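Local coordinates for protein putative trimethylamine methyltransferase (Rhizobium meliloti, PDB 4YYC) that probably transfers methyl groups, perhaps from trimethylamine or a related methylated amine, at residues Y263-Q268 with L306-A311; M170-H175 with I409-L414; H120-E125 with K226-D231. One frame throughout, in Å; residues are numbered along the deposited sequence.

Interaction 1 (Y263-Q268 with L306-A311)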
ATOM      1  N   TYR A 263     -19.482 -29.121  -7.972  1.00 17.69           N
ATOM      2  CA  TYR A 263     -18.464 -29.051  -6.959  1.00 17.54           C
ATOM      3  C   TYR A 263     -18.981 -29.239  -5.543  1.00 18.04           C
ATOM      4  O   TYR A 263     -18.379 -30.013  -4.768  1.00 18.23           O
ATOM      5  CB  TYR A 263     -17.680 -27.752  -7.106  1.00 16.89           C
ATOM      6  CG  TYR A 263     -16.798 -27.777  -8.357  1.00 16.53           C
ATOM      7  CD1 TYR A 263     -15.876 -28.793  -8.530  1.00 16.85           C
ATOM      8  CD2 TYR A 263     -16.892 -26.810  -9.353  1.00 16.12           C
ATOM      9  CE1 TYR A 263     -15.039 -28.832  -9.631  1.00 16.55           C
ATOM     10  CE2 TYR A 263     -16.062 -26.873 -10.466  1.00 16.12           C
ATOM     11  CZ  TYR A 263     -15.147 -27.874 -10.578  1.00 16.29           C
ATOM     12  OH  TYR A 263     -14.334 -27.901 -11.684  1.00 16.44           O
ATOM     13  N   ALA A 264     -20.125 -28.624  -5.216  1.00 18.16           N
ATOM     14  CA  ALA A 264     -20.699 -28.825  -3.882  1.00 19.07           C
ATOM     15  C   ALA A 264     -21.091 -30.278  -3.634  1.00 20.29           C
ATOM     16  O   ALA A 264     -20.968 -30.739  -2.518  1.00 22.15           O
ATOM     17  CB  ALA A 264     -21.859 -27.876  -3.639  1.00 18.83           C
ATOM     18  N   ARG A 265     -21.518 -31.026  -4.645  1.00 20.29           N
ATOM     19  CA  ARG A 265     -21.819 -32.427  -4.428  1.00 21.38           C
ATOM     20  C   ARG A 265     -20.610 -33.302  -4.195  1.00 21.69           C
ATOM     21  O   ARG A 265     -20.751 -34.391  -3.631  1.00 22.59           O
ATOM     22  CB  ARG A 265     -22.608 -32.974  -5.602  1.00 22.61           C
ATOM     23  CG  ARG A 265     -24.057 -32.557  -5.595  1.00 24.02           C
ATOM     24  CD  ARG A 265     -24.879 -33.504  -6.442  1.00 25.55           C
ATOM     25  NE  ARG A 265     -26.291 -33.166  -6.360  1.00 26.62           N
ATOM     26  CZ  ARG A 265     -26.954 -32.399  -7.227  1.00 26.22           C
ATOM     27  NH1 ARG A 265     -26.367 -31.852  -8.276  1.00 26.29           N
ATOM     28  NH2 ARG A 265     -28.261 -32.198  -7.021  1.00 27.21           N
ATOM     29  N   HIS A 266     -19.426 -32.838  -4.610  1.00 21.12           N
ATOM     30  CA  HIS A 266     -18.190 -33.581  -4.422  1.00 21.47           C
ATOM     31  C   HIS A 266     -17.222 -32.962  -3.402  1.00 20.77           C
ATOM     32  O   HIS A 266     -16.055 -33.271  -3.434  1.00 20.70           O
ATOM     33  CB  HIS A 266     -17.514 -33.715  -5.790  1.00 21.87           C
ATOM     34  CG  HIS A 266     -18.323 -34.508  -6.754  1.00 23.15           C
ATOM     35  ND1 HIS A 266     -18.473 -35.862  -6.640  1.00 24.49           N
ATOM     36  CD2 HIS A 266     -19.067 -34.123  -7.815  1.00 24.11           C
ATOM     37  CE1 HIS A 266     -19.294 -36.295  -7.584  1.00 25.37           C
ATOM     38  NE2 HIS A 266     -19.638 -35.265  -8.340  1.00 25.58           N
ATOM     39  N   ASN A 267     -17.747 -32.146  -2.477  1.00 20.77           N
ATOM     40  CA  ASN A 267     -16.936 -31.655  -1.345  0.50 20.95           C
ATOM     41  C   ASN A 267     -15.856 -30.705  -1.822  1.00 20.00           C
ATOM     42  O   ASN A 267     -14.831 -30.569  -1.135  1.00 19.82           O
ATOM     43  CB  ASN A 267     -16.265 -32.830  -0.572  0.50 22.07           C
ATOM     44  CG  ASN A 267     -15.967 -32.532   0.898  0.50 23.11           C
ATOM     45  OD1 ASN A 267     -15.165 -31.643   1.260  0.50 24.03           O
ATOM     46  ND2 ASN A 267     -16.569 -33.310   1.740  0.50 24.08           N
ATOM     47  N   GLN A 268     -16.042 -30.087  -3.005  1.00 18.94           N
ATOM     48  CA  GLN A 268     -15.061 -29.146  -3.517  1.00 18.50           C
ATOM     49  C   GLN A 268     -15.550 -27.718  -3.269  1.00 18.57           C
ATOM     50  O   GLN A 268     -16.738 -27.497  -3.053  1.00 19.90           O
ATOM     51  CB  GLN A 268     -14.802 -29.385  -4.983  1.00 18.13           C
ATOM     52  CG  GLN A 268     -14.385 -30.810  -5.281  1.00 18.25           C
ATOM     53  CD  GLN A 268     -13.207 -31.221  -4.460  1.00 18.35           C
ATOM     54  OE1 GLN A 268     -12.137 -30.586  -4.555  1.00 18.44           O
ATOM     55  NE2 GLN A 268     -13.370 -32.255  -3.610  1.00 18.58           N
ATOM     56  N   LEU A 306     -27.566 -26.010   0.338  1.00 20.25           N
ATOM     57  CA  LEU A 306     -28.757 -26.723  -0.130  1.00 21.20           C
ATOM     58  C   LEU A 306     -28.419 -27.933  -0.969  1.00 21.61           C
ATOM     59  O   LEU A 306     -29.209 -28.908  -1.036  1.00 22.90           O
ATOM     60  CB  LEU A 306     -29.733 -25.797  -0.847  1.00 21.66           C
ATOM     61  CG  LEU A 306     -30.317 -24.642  -0.031  1.00 21.93           C
ATOM     62  CD1 LEU A 306     -31.185 -23.813  -0.946  1.00 22.33           C
ATOM     63  CD2 LEU A 306     -31.089 -25.122   1.155  1.00 22.88           C
ATOM     64  N   ILE A 307     -27.297 -27.872  -1.663  1.00 21.26           N
ATOM     65  CA  ILE A 307     -26.786 -29.012  -2.413  1.00 21.71           C
ATOM     66  C   ILE A 307     -26.144 -30.014  -1.468  1.00 22.76           C
ATOM     67  O   ILE A 307     -26.508 -31.186  -1.547  1.00 23.87           O
ATOM     68  CB  ILE A 307     -25.810 -28.573  -3.510  1.00 21.17           C
ATOM     69  CG1 ILE A 307     -26.540 -27.687  -4.542  1.00 21.29           C
ATOM     70  CG2 ILE A 307     -25.118 -29.776  -4.161  1.00 20.78           C
ATOM     71  CD1 ILE A 307     -27.502 -28.423  -5.457  1.00 22.16           C
ATOM     72  N   ARG A 308     -25.209 -29.595  -0.606  1.00 22.00           N
ATOM     73  CA  ARG A 308     -24.625 -30.476   0.423  0.50 22.68           C
ATOM     74  C   ARG A 308     -24.244 -29.681   1.644  1.00 22.95           C
ATOM     75  O   ARG A 308     -23.417 -28.750   1.585  1.00 22.37           O
ATOM     76  CB  ARG A 308     -23.390 -31.187  -0.090  0.50 22.48           C
ATOM     77  CG  ARG A 308     -23.669 -32.343  -1.003  0.50 22.70           C
ATOM     78  CD  ARG A 308     -24.653 -33.354  -0.451  0.50 23.40           C
ATOM     79  NE  ARG A 308     -24.808 -34.410  -1.429  0.50 23.34           N
ATOM     80  CZ  ARG A 308     -25.727 -34.469  -2.382  0.50 23.60           C
ATOM     81  NH1 ARG A 308     -26.640 -33.532  -2.523  0.50 23.61           N
ATOM     82  NH2 ARG A 308     -25.747 -35.517  -3.182  0.50 23.64           N
ATOM     83  N   LYS A 309     -24.854 -30.002   2.777  1.00 23.37           N
ATOM     84  CA  LYS A 309     -24.484 -29.390   4.033  1.00 23.97           C
ATOM     85  C   LYS A 309     -23.011 -29.657   4.278  1.00 23.39           C
ATOM     86  O   LYS A 309     -22.540 -30.789   4.117  1.00 24.50           O
ATOM     87  CB  LYS A 309     -25.318 -29.977   5.169  1.00 25.59           C
ATOM     88  CG  LYS A 309     -26.736 -29.453   5.206  1.00 27.29           C
ATOM     89  CD  LYS A 309     -27.578 -30.142   6.271  1.00 29.83           C
ATOM     90  CE  LYS A 309     -29.028 -29.693   6.131  1.00 31.45           C
ATOM     91  NZ  LYS A 309     -29.840 -30.157   7.275  1.00 34.71           N
ATOM     92  N   GLY A 310     -22.276 -28.596   4.613  1.00 22.15           N
ATOM     93  CA  GLY A 310     -20.872 -28.708   4.847  1.00 21.96           C
ATOM     94  C   GLY A 310     -20.006 -28.508   3.634  1.00 21.43           C
ATOM     95  O   GLY A 310     -18.781 -28.450   3.768  1.00 21.02           O
ATOM     96  N   ALA A 311     -20.587 -28.328   2.450  1.00 21.15           N
ATOM     97  CA  ALA A 311     -19.742 -28.071   1.284  1.00 20.33           C
ATOM     98  C   ALA A 311     -18.904 -26.809   1.531  1.00 19.71           C
ATOM     99  O   ALA A 311     -19.446 -25.833   2.027  1.00 19.33           O
ATOM    100  CB  ALA A 311     -20.570 -27.873   0.040  1.00 20.55           C
TER

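Interaction 2 (M170-H175 with I409-L414)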
HETATM    1  N   MSE A 170       7.451 -22.132  -9.303  1.00 16.45           N
HETATM    2  CA  MSE A 170       8.742 -21.651  -8.849  1.00 17.28           C
HETATM    3  C   MSE A 170       8.653 -20.463  -7.915  1.00 16.74           C
HETATM    4  O   MSE A 170       9.514 -20.330  -7.044  1.00 17.80           O
HETATM    5  CB  MSE A 170       9.619 -21.309 -10.029  1.00 17.99           C
HETATM    6  CG  MSE A 170      10.009 -22.562 -10.780  1.00 19.44           C
HETATM    7 SE   MSE A 170      11.184 -22.202 -12.321  1.00 21.02          SE
HETATM    8  CE  MSE A 170       9.932 -21.489 -13.603  1.00 21.48           C
ATOM      9  N   ALA A 171       7.678 -19.578  -8.081  1.00 15.89           N
ATOM     10  CA  ALA A 171       7.561 -18.342  -7.270  1.00 15.79           C
ATOM     11  C   ALA A 171       7.414 -18.756  -5.787  1.00 16.14           C
ATOM     12  O   ALA A 171       6.447 -19.439  -5.432  1.00 15.83           O
ATOM     13  CB  ALA A 171       6.360 -17.560  -7.682  1.00 15.58           C
ATOM     14  N   PRO A 172       8.324 -18.297  -4.906  1.00 16.73           N
ATOM     15  CA  PRO A 172       8.307 -18.888  -3.561  1.00 17.37           C
ATOM     16  C   PRO A 172       7.062 -18.544  -2.731  1.00 16.86           C
ATOM     17  O   PRO A 172       6.666 -19.344  -1.884  1.00 17.48           O
ATOM     18  CB  PRO A 172       9.543 -18.305  -2.876  1.00 18.31           C
ATOM     19  CG  PRO A 172      10.380 -17.786  -3.947  1.00 18.98           C
ATOM     20  CD  PRO A 172       9.586 -17.608  -5.199  1.00 17.49           C
ATOM     21  N   SER A 173       6.436 -17.394  -2.965  1.00 16.27           N
ATOM     22  CA  SER A 173       5.242 -17.030  -2.199  1.00 16.27           C
ATOM     23  C   SER A 173       3.967 -17.179  -2.988  1.00 16.24           C
ATOM     24  O   SER A 173       2.922 -16.710  -2.558  1.00 16.30           O
ATOM     25  CB  SER A 173       5.363 -15.631  -1.547  1.00 16.47           C
ATOM     26  OG  SER A 173       6.279 -15.633  -0.470  1.00 16.98           O
HETATM   27  N   MSE A 174       4.009 -17.884  -4.121  1.00 16.09           N
HETATM   28  CA  MSE A 174       2.763 -18.250  -4.840  1.00 16.28           C
HETATM   29  C   MSE A 174       2.336 -19.561  -4.257  1.00 16.93           C
HETATM   30  O   MSE A 174       2.978 -20.583  -4.488  1.00 19.98           O
HETATM   31  CB  MSE A 174       3.015 -18.284  -6.346  1.00 16.42           C
HETATM   32  CG  MSE A 174       1.756 -18.443  -7.163  1.00 16.91           C
HETATM   33 SE   MSE A 174       0.505 -16.962  -6.797  1.00 17.78          SE
HETATM   34  CE  MSE A 174       1.362 -15.726  -7.892  1.00 16.51           C
ATOM     35  N   HIS A 175       1.257 -19.600  -3.489  1.00 15.91           N
ATOM     36  CA  HIS A 175       0.924 -20.818  -2.763  1.00 16.14           C
ATOM     37  C   HIS A 175       0.047 -21.762  -3.563  1.00 16.57           C
ATOM     38  O   HIS A 175       0.044 -22.951  -3.272  1.00 18.32           O
ATOM     39  CB  HIS A 175       0.248 -20.475  -1.454  1.00 15.81           C
ATOM     40  CG  HIS A 175       1.003 -19.422  -0.685  1.00 15.58           C
ATOM     41  ND1 HIS A 175       0.514 -18.154  -0.501  1.00 15.43           N
ATOM     42  CD2 HIS A 175       2.222 -19.444  -0.094  1.00 16.17           C
ATOM     43  CE1 HIS A 175       1.392 -17.438   0.181  1.00 15.56           C
ATOM     44  NE2 HIS A 175       2.441 -18.201   0.430  1.00 15.84           N
ATOM     45  N   ILE A 409       7.252  -9.153 -11.249  1.00 13.34           N
ATOM     46  CA  ILE A 409       7.297  -7.985 -10.343  1.00 13.25           C
ATOM     47  C   ILE A 409       6.326  -8.205  -9.175  1.00 13.00           C
ATOM     48  O   ILE A 409       6.662  -8.002  -7.994  1.00 12.89           O
ATOM     49  CB  ILE A 409       6.921  -6.684 -11.091  1.00 13.00           C
ATOM     50  CG1 ILE A 409       7.970  -6.370 -12.166  1.00 13.13           C
ATOM     51  CG2 ILE A 409       6.707  -5.502 -10.104  1.00 13.28           C
ATOM     52  CD1 ILE A 409       7.497  -5.322 -13.167  1.00 13.14           C
ATOM     53  N   ASP A 410       5.137  -8.699  -9.499  1.00 12.79           N
ATOM     54  CA  ASP A 410       4.126  -8.907  -8.479  1.00 13.01           C
ATOM     55  C   ASP A 410       4.532 -10.014  -7.502  1.00 13.14           C
ATOM     56  O   ASP A 410       4.311  -9.891  -6.288  1.00 12.99           O
ATOM     57  CB  ASP A 410       2.777  -9.312  -9.094  1.00 13.14           C
ATOM     58  CG  ASP A 410       2.103  -8.226  -9.907  1.00 13.75           C
ATOM     59  OD1 ASP A 410       2.334  -7.028  -9.638  1.00 15.08           O
ATOM     60  OD2 ASP A 410       1.205  -8.582 -10.768  1.00 14.60           O
ATOM     61  N   GLN A 411       5.057 -11.110  -8.003  1.00 13.06           N
ATOM     62  CA  GLN A 411       5.412 -12.207  -7.094  1.00 13.68           C
ATOM     63  C   GLN A 411       6.484 -11.813  -6.077  1.00 14.05           C
ATOM     64  O   GLN A 411       6.530 -12.356  -4.955  1.00 14.01           O
ATOM     65  CB  GLN A 411       5.729 -13.522  -7.845  1.00 14.28           C
ATOM     66  CG  GLN A 411       6.964 -13.533  -8.680  1.00 14.78           C
ATOM     67  CD  GLN A 411       8.240 -13.725  -7.917  1.00 15.36           C
ATOM     68  OE1 GLN A 411       8.331 -14.565  -7.031  1.00 16.09           O
ATOM     69  NE2 GLN A 411       9.241 -12.925  -8.231  1.00 16.35           N
ATOM     70  N   ASP A 412       7.344 -10.894  -6.484  1.00 14.51           N
ATOM     71  CA  ASP A 412       8.337 -10.320  -5.584  1.00 15.90           C
ATOM     72  C   ASP A 412       7.643  -9.563  -4.439  1.00 15.23           C
ATOM     73  O   ASP A 412       7.960  -9.764  -3.243  1.00 16.23           O
ATOM     74  CB  ASP A 412       9.281  -9.449  -6.412  1.00 16.72           C
ATOM     75  CG  ASP A 412      10.366  -8.829  -5.623  1.00 18.63           C
ATOM     76  OD1 ASP A 412      10.828  -9.436  -4.615  1.00 21.19           O
ATOM     77  OD2 ASP A 412      10.794  -7.711  -6.015  1.00 19.07           O
ATOM     78  N   GLN A 413       6.631  -8.776  -4.787  1.00 14.38           N
ATOM     79  CA  GLN A 413       5.818  -8.113  -3.792  1.00 14.47           C
ATOM     80  C   GLN A 413       5.155  -9.118  -2.874  1.00 14.44           C
ATOM     81  O   GLN A 413       5.027  -8.890  -1.653  1.00 14.51           O
ATOM     82  CB  GLN A 413       4.805  -7.140  -4.431  1.00 14.65           C
ATOM     83  CG  GLN A 413       5.464  -5.987  -5.157  1.00 14.96           C
ATOM     84  CD  GLN A 413       6.257  -5.074  -4.208  1.00 16.30           C
ATOM     85  OE1 GLN A 413       5.721  -4.614  -3.193  1.00 17.25           O
ATOM     86  NE2 GLN A 413       7.517  -4.847  -4.516  1.00 17.53           N
ATOM     87  N   LEU A 414       4.700 -10.235  -3.431  1.00 13.64           N
ATOM     88  CA  LEU A 414       4.070 -11.244  -2.584  1.00 13.79           C
ATOM     89  C   LEU A 414       5.024 -11.742  -1.511  1.00 14.26           C
ATOM     90  O   LEU A 414       4.588 -12.050  -0.395  1.00 14.42           O
ATOM     91  CB  LEU A 414       3.508 -12.412  -3.402  1.00 13.58           C
ATOM     92  CG  LEU A 414       2.476 -12.058  -4.477  1.00 13.27           C
ATOM     93  CD1 LEU A 414       2.105 -13.350  -5.186  1.00 13.45           C
ATOM     94  CD2 LEU A 414       1.249 -11.359  -3.906  1.00 13.16           C
TER
HETATM   95  O   HOH W   1       6.948 -15.139  -4.713  1.00 18.26           O

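Interaction 3 (H120-E125 with K226-D231)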
ATOM      1  N   HIS A 120      -6.202 -29.312  -0.311  1.00 17.93           N
ATOM      2  CA  HIS A 120      -5.174 -30.325  -0.405  1.00 18.79           C
ATOM      3  C   HIS A 120      -4.449 -30.233  -1.737  1.00 18.48           C
ATOM      4  O   HIS A 120      -5.076 -30.009  -2.780  1.00 18.39           O
ATOM      5  CB  HIS A 120      -5.765 -31.713  -0.231  1.00 19.70           C
ATOM      6  CG  HIS A 120      -6.292 -31.942   1.158  1.00 20.40           C
ATOM      7  ND1 HIS A 120      -5.579 -32.615   2.124  1.00 21.71           N
ATOM      8  CD2 HIS A 120      -7.427 -31.517   1.760  1.00 20.53           C
ATOM      9  CE1 HIS A 120      -6.262 -32.610   3.255  1.00 21.87           C
ATOM     10  NE2 HIS A 120      -7.383 -31.942   3.065  1.00 21.43           N
ATOM     11  N   ALA A 121      -3.156 -30.453  -1.693  1.00 18.74           N
ATOM     12  CA  ALA A 121      -2.300 -30.474  -2.888  1.00 19.00           C
ATOM     13  C   ALA A 121      -1.817 -31.883  -3.105  1.00 19.68           C
ATOM     14  O   ALA A 121      -1.693 -32.673  -2.167  1.00 20.48           O
ATOM     15  CB  ALA A 121      -1.108 -29.545  -2.679  1.00 18.65           C
ATOM     16  N   ARG A 122      -1.451 -32.202  -4.332  1.00 20.08           N
ATOM     17  CA  ARG A 122      -1.004 -33.555  -4.619  1.00 21.29           C
ATOM     18  C   ARG A 122       0.318 -33.868  -3.913  1.00 22.67           C
ATOM     19  O   ARG A 122       0.574 -35.007  -3.608  1.00 24.13           O
ATOM     20  CB  ARG A 122      -0.920 -33.796  -6.116  1.00 21.12           C
ATOM     21  CG  ARG A 122       0.207 -33.053  -6.828  1.00 20.73           C
ATOM     22  CD  ARG A 122       0.133 -33.336  -8.315  1.00 20.63           C
ATOM     23  NE  ARG A 122       1.267 -32.903  -9.125  1.00 20.54           N
ATOM     24  CZ  ARG A 122       2.412 -33.551  -9.248  1.00 21.15           C
ATOM     25  NH1 ARG A 122       2.640 -34.679  -8.582  1.00 22.05           N
ATOM     26  NH2 ARG A 122       3.356 -33.100 -10.072  1.00 21.25           N
ATOM     27  N   ASN A 123       1.134 -32.840  -3.658  1.00 22.82           N
ATOM     28  CA  ASN A 123       2.227 -32.923  -2.710  1.00 24.15           C
ATOM     29  C   ASN A 123       1.698 -32.345  -1.395  1.00 23.96           C
ATOM     30  O   ASN A 123       1.505 -31.150  -1.308  1.00 22.64           O
ATOM     31  CB  ASN A 123       3.439 -32.126  -3.192  1.00 24.47           C
ATOM     32  CG  ASN A 123       4.534 -31.997  -2.153  1.00 25.85           C
ATOM     33  OD1 ASN A 123       4.445 -32.517  -1.038  1.00 25.98           O
ATOM     34  ND2 ASN A 123       5.627 -31.336  -2.547  1.00 26.35           N
ATOM     35  N   PRO A 124       1.479 -33.193  -0.364  1.00 25.11           N
ATOM     36  CA  PRO A 124       0.831 -32.730   0.868  1.00 25.41           C
ATOM     37  C   PRO A 124       1.563 -31.630   1.607  1.00 25.77           C
ATOM     38  O   PRO A 124       0.943 -30.850   2.328  1.00 24.84           O
ATOM     39  CB  PRO A 124       0.771 -33.995   1.729  1.00 26.52           C
ATOM     40  CG  PRO A 124       0.841 -35.107   0.752  1.00 27.27           C
ATOM     41  CD  PRO A 124       1.775 -34.628  -0.307  1.00 26.71           C
ATOM     42  N   GLU A 125       2.855 -31.503   1.373  1.00 27.30           N
ATOM     43  CA  GLU A 125       3.601 -30.367   1.925  1.00 28.29           C
ATOM     44  C   GLU A 125       3.122 -29.009   1.418  1.00 26.40           C
ATOM     45  O   GLU A 125       3.408 -27.975   2.036  1.00 25.83           O
ATOM     46  CB  GLU A 125       5.074 -30.497   1.627  1.00 31.39           C
ATOM     47  CG  GLU A 125       5.719 -31.648   2.368  1.00 35.67           C
ATOM     48  CD  GLU A 125       5.450 -31.601   3.878  1.00 38.07           C
ATOM     49  OE1 GLU A 125       5.927 -30.636   4.515  1.00 40.44           O
ATOM     50  OE2 GLU A 125       4.735 -32.502   4.411  1.00 43.03           O
ATOM     51  N   LYS A 226     -10.049 -37.355  -9.058  1.00 21.65           N
ATOM     52  CA  LYS A 226     -10.159 -38.706  -8.478  1.00 22.96           C
ATOM     53  C   LYS A 226      -9.088 -39.639  -8.984  1.00 23.08           C
ATOM     54  O   LYS A 226      -8.598 -40.462  -8.215  1.00 23.75           O
ATOM     55  CB  LYS A 226     -11.537 -39.300  -8.691  1.00 23.60           C
ATOM     56  CG  LYS A 226     -12.608 -38.599  -7.905  1.00 23.94           C
ATOM     57  CD  LYS A 226     -13.991 -39.241  -8.008  1.00 25.13           C
ATOM     58  CE  LYS A 226     -14.932 -38.533  -7.058  1.00 25.76           C
ATOM     59  NZ  LYS A 226     -16.198 -39.241  -6.909  1.00 27.47           N
ATOM     60  N   ILE A 227      -8.711 -39.532 -10.259  1.00 22.58           N
ATOM     61  CA  ILE A 227      -7.556 -40.268 -10.783  1.00 23.06           C
ATOM     62  C   ILE A 227      -6.272 -39.914 -10.001  1.00 23.12           C
ATOM     63  O   ILE A 227      -5.471 -40.789  -9.676  1.00 23.81           O
ATOM     64  CB  ILE A 227      -7.367 -40.006 -12.298  1.00 22.81           C
ATOM     65  CG1 ILE A 227      -8.493 -40.689 -13.077  1.00 23.39           C
ATOM     66  CG2 ILE A 227      -6.015 -40.526 -12.785  1.00 23.42           C
ATOM     67  CD1 ILE A 227      -8.796 -40.166 -14.462  1.00 23.18           C
ATOM     68  N   LEU A 228      -6.108 -38.643  -9.707  1.00 22.02           N
ATOM     69  CA  LEU A 228      -4.903 -38.127  -9.049  1.00 21.86           C
ATOM     70  C   LEU A 228      -4.814 -38.475  -7.555  1.00 22.36           C
ATOM     71  O   LEU A 228      -3.778 -38.926  -7.084  1.00 22.70           O
ATOM     72  CB  LEU A 228      -4.852 -36.623  -9.251  1.00 21.28           C
ATOM     73  CG  LEU A 228      -3.715 -35.900  -8.582  1.00 20.94           C
ATOM     74  CD1 LEU A 228      -2.355 -36.443  -9.003  1.00 21.66           C
ATOM     75  CD2 LEU A 228      -3.818 -34.435  -8.920  1.00 20.33           C
ATOM     76  N   PHE A 229      -5.905 -38.245  -6.828  1.00 22.02           N
ATOM     77  CA  PHE A 229      -5.937 -38.329  -5.353  1.00 22.61           C
ATOM     78  C   PHE A 229      -6.658 -39.577  -4.816  1.00 23.69           C
ATOM     79  O   PHE A 229      -6.503 -39.922  -3.626  1.00 24.64           O
ATOM     80  CB  PHE A 229      -6.729 -37.145  -4.816  1.00 21.92           C
ATOM     81  CG  PHE A 229      -6.030 -35.832  -4.909  1.00 21.41           C
ATOM     82  CD1 PHE A 229      -5.157 -35.430  -3.918  1.00 21.60           C
ATOM     83  CD2 PHE A 229      -6.293 -34.950  -5.957  1.00 20.84           C
ATOM     84  CE1 PHE A 229      -4.539 -34.192  -3.951  1.00 21.10           C
ATOM     85  CE2 PHE A 229      -5.650 -33.708  -6.021  1.00 20.31           C
ATOM     86  CZ  PHE A 229      -4.775 -33.335  -5.025  1.00 20.57           C
ATOM     87  N   GLY A 230      -7.471 -40.232  -5.641  1.00 24.20           N
ATOM     88  CA  GLY A 230      -8.364 -41.298  -5.168  1.00 24.81           C
ATOM     89  C   GLY A 230      -9.814 -40.866  -5.041  1.00 24.94           C
ATOM     90  O   GLY A 230     -10.102 -39.703  -4.694  1.00 24.25           O
ATOM     91  N   ASP A 231     -10.727 -41.787  -5.337  1.00 25.76           N
ATOM     92  CA  ASP A 231     -12.152 -41.475  -5.353  0.50 26.34           C
ATOM     93  C   ASP A 231     -12.645 -41.036  -3.971  1.00 26.24           C
ATOM     94  O   ASP A 231     -13.245 -39.967  -3.845  1.00 26.40           O
ATOM     95  CB  ASP A 231     -12.986 -42.666  -5.883  0.50 27.49           C
ATOM     96  CG  ASP A 231     -14.455 -42.289  -6.161  0.50 28.08           C
ATOM     97  OD1 ASP A 231     -15.107 -41.692  -5.292  0.50 28.46           O
ATOM     98  OD2 ASP A 231     -14.976 -42.570  -7.268  0.50 29.79           O
TER

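Interaction 1 (Y263-Q268 with L306-A311)
The guanidinium of R265 carries I307 CD1 over one face, offset toward its rim, and meets R308 NH2 at its edge, nearly in plane. One face of the R308 guanidinium receives the aliphatic CG of R265, and the two guanidinium planes stand 80° apart. R265 NE and R308 NH1 are 3.9 Å apart; the salt bridge from R265 NH2 to E82 probably offsets this proximity of like charges. The R308 side chain is one of two deposited conformers, so its details are tentative. R265 lies extended from CG to NE and crosses I307 at about a right angle, with R265 CG 3.3 Å from I307 CG2.

The contact lies at the C-terminal ends of helices 254-265 and 286-307, in a β/α repeat consistent with the TIM barrel of this family; the strands that follow, 269-277 and 313-322, pair in parallel. Beside the arginines the side-chain contacts are apolar. A264 CB lies 3.8 Å from I307 CG2, the branch anti to the backbone N, and 3.9 Å from A311 CB. A264 O lies 3.5 Å from R308 CB. A type II turn from R308 to A311 brings A311 back against A264.

Interaction 2 (M170-H175 with I409-L414)
Q411 OE1 lies against two apolar atoms of the facing loop, A171 CB at 3.6 Å and P172 CD at 3.8 Å, while a bridging water takes up its polar demand. That water is gripped by three bonds: it accepts from S173 N and donates to both Q411 O (2.8 Å) and Q411 OE1 (2.8 Å), tying loop and helix together where they do not bond directly. Q411 can hold the water with backbone and side chain at once because its CG sits between the backbone N and the carbonyl carbon (chi1 68°) and the chain bends again at chi2, folding the side chain so that OE1 and the residue's own carbonyl O meet the same water. One turn further on, S173 CB packs on L414 O at 3.8 Å. The methyl of selenomethionine M174 reaches across as well, M174 CE standing 3.7 Å from L414 CD1; bends at chi2 and chi3 curl it toward the leucine.

The loop that follows helix 158-170 thus lies along one side of helix 404-420, held in shape by a type I turn from A171 to M174 that presents S173 N to the water.

A second shell fixes these groups. Q411 NE2 bonds to M408 O within its own helix, orienting the amide, and W492 of helix 481-495 packs on A171 and Q411. OE1 of Q418, further along helix 404-420, bonds to both S173 OG and H175 NE2. On another side of the helix, Q413 OE1 bonds to N376 ND2 of the second subunit.

Interaction 3 (H120-E125 with K226-D231)
The backbones of the loop 120-125 and helix 215-229 come closest at R122 and F229, whose CA atoms are 6.9 Å apart, where the helix ends and G230 turns aside with a positive phi of 103°. The loop joins strands 116-119 and 128-131, and the helix follows strand 208-209 of what is probably the family's TIM barrel. The F229 ring points its edge at A121 C, which lies 3.7 Å from F229 CE1, near the ring plane; R122 N approaches CZ of F229 obliquely, at 3.6 Å. Beside it L228 turns both methyls to the aliphatic part of R122, L228 CD1 4.0 Å and L228 CD2 4.1 Å from R122 CD, the two side chains crossing at about a right angle. An alanine in place of this leucine is likely to open a gap beneath the R122 methylenes and deprive them of apolar support. R122 CG lies between the backbone N and the carbonyl carbon (chi1 70°), from where the chain runs extended past L228 and bonds through its guanidinium to Y500 O and S204 O. Within the loop an Asx turn follows, E125 N bonding to N123 OD1 at 3.1 Å from above the carbonyl plane.

In the fold
Interactions 1 and 2 are buried, interaction 3 lies at the surface, and interaction 2 is the nearest to the chain centre, about 13 Å against 20 Å for the others. Interactions 1 and 3 both engage the C-terminal ends of helices that probably surround the barrel and touch one another: H266 packs beside K226, and E235 bonds to both side chains. Interaction 2, 31 Å from interaction 1 between centres and on the other side of the chain centre, instead sets a loop against helix 404-420, close to the second subunit. Chemistry follows place: small apolar side chains beside arginines in interaction 1, a bridging water in interaction 2, an aromatic edge and leucine methyls in interaction 3.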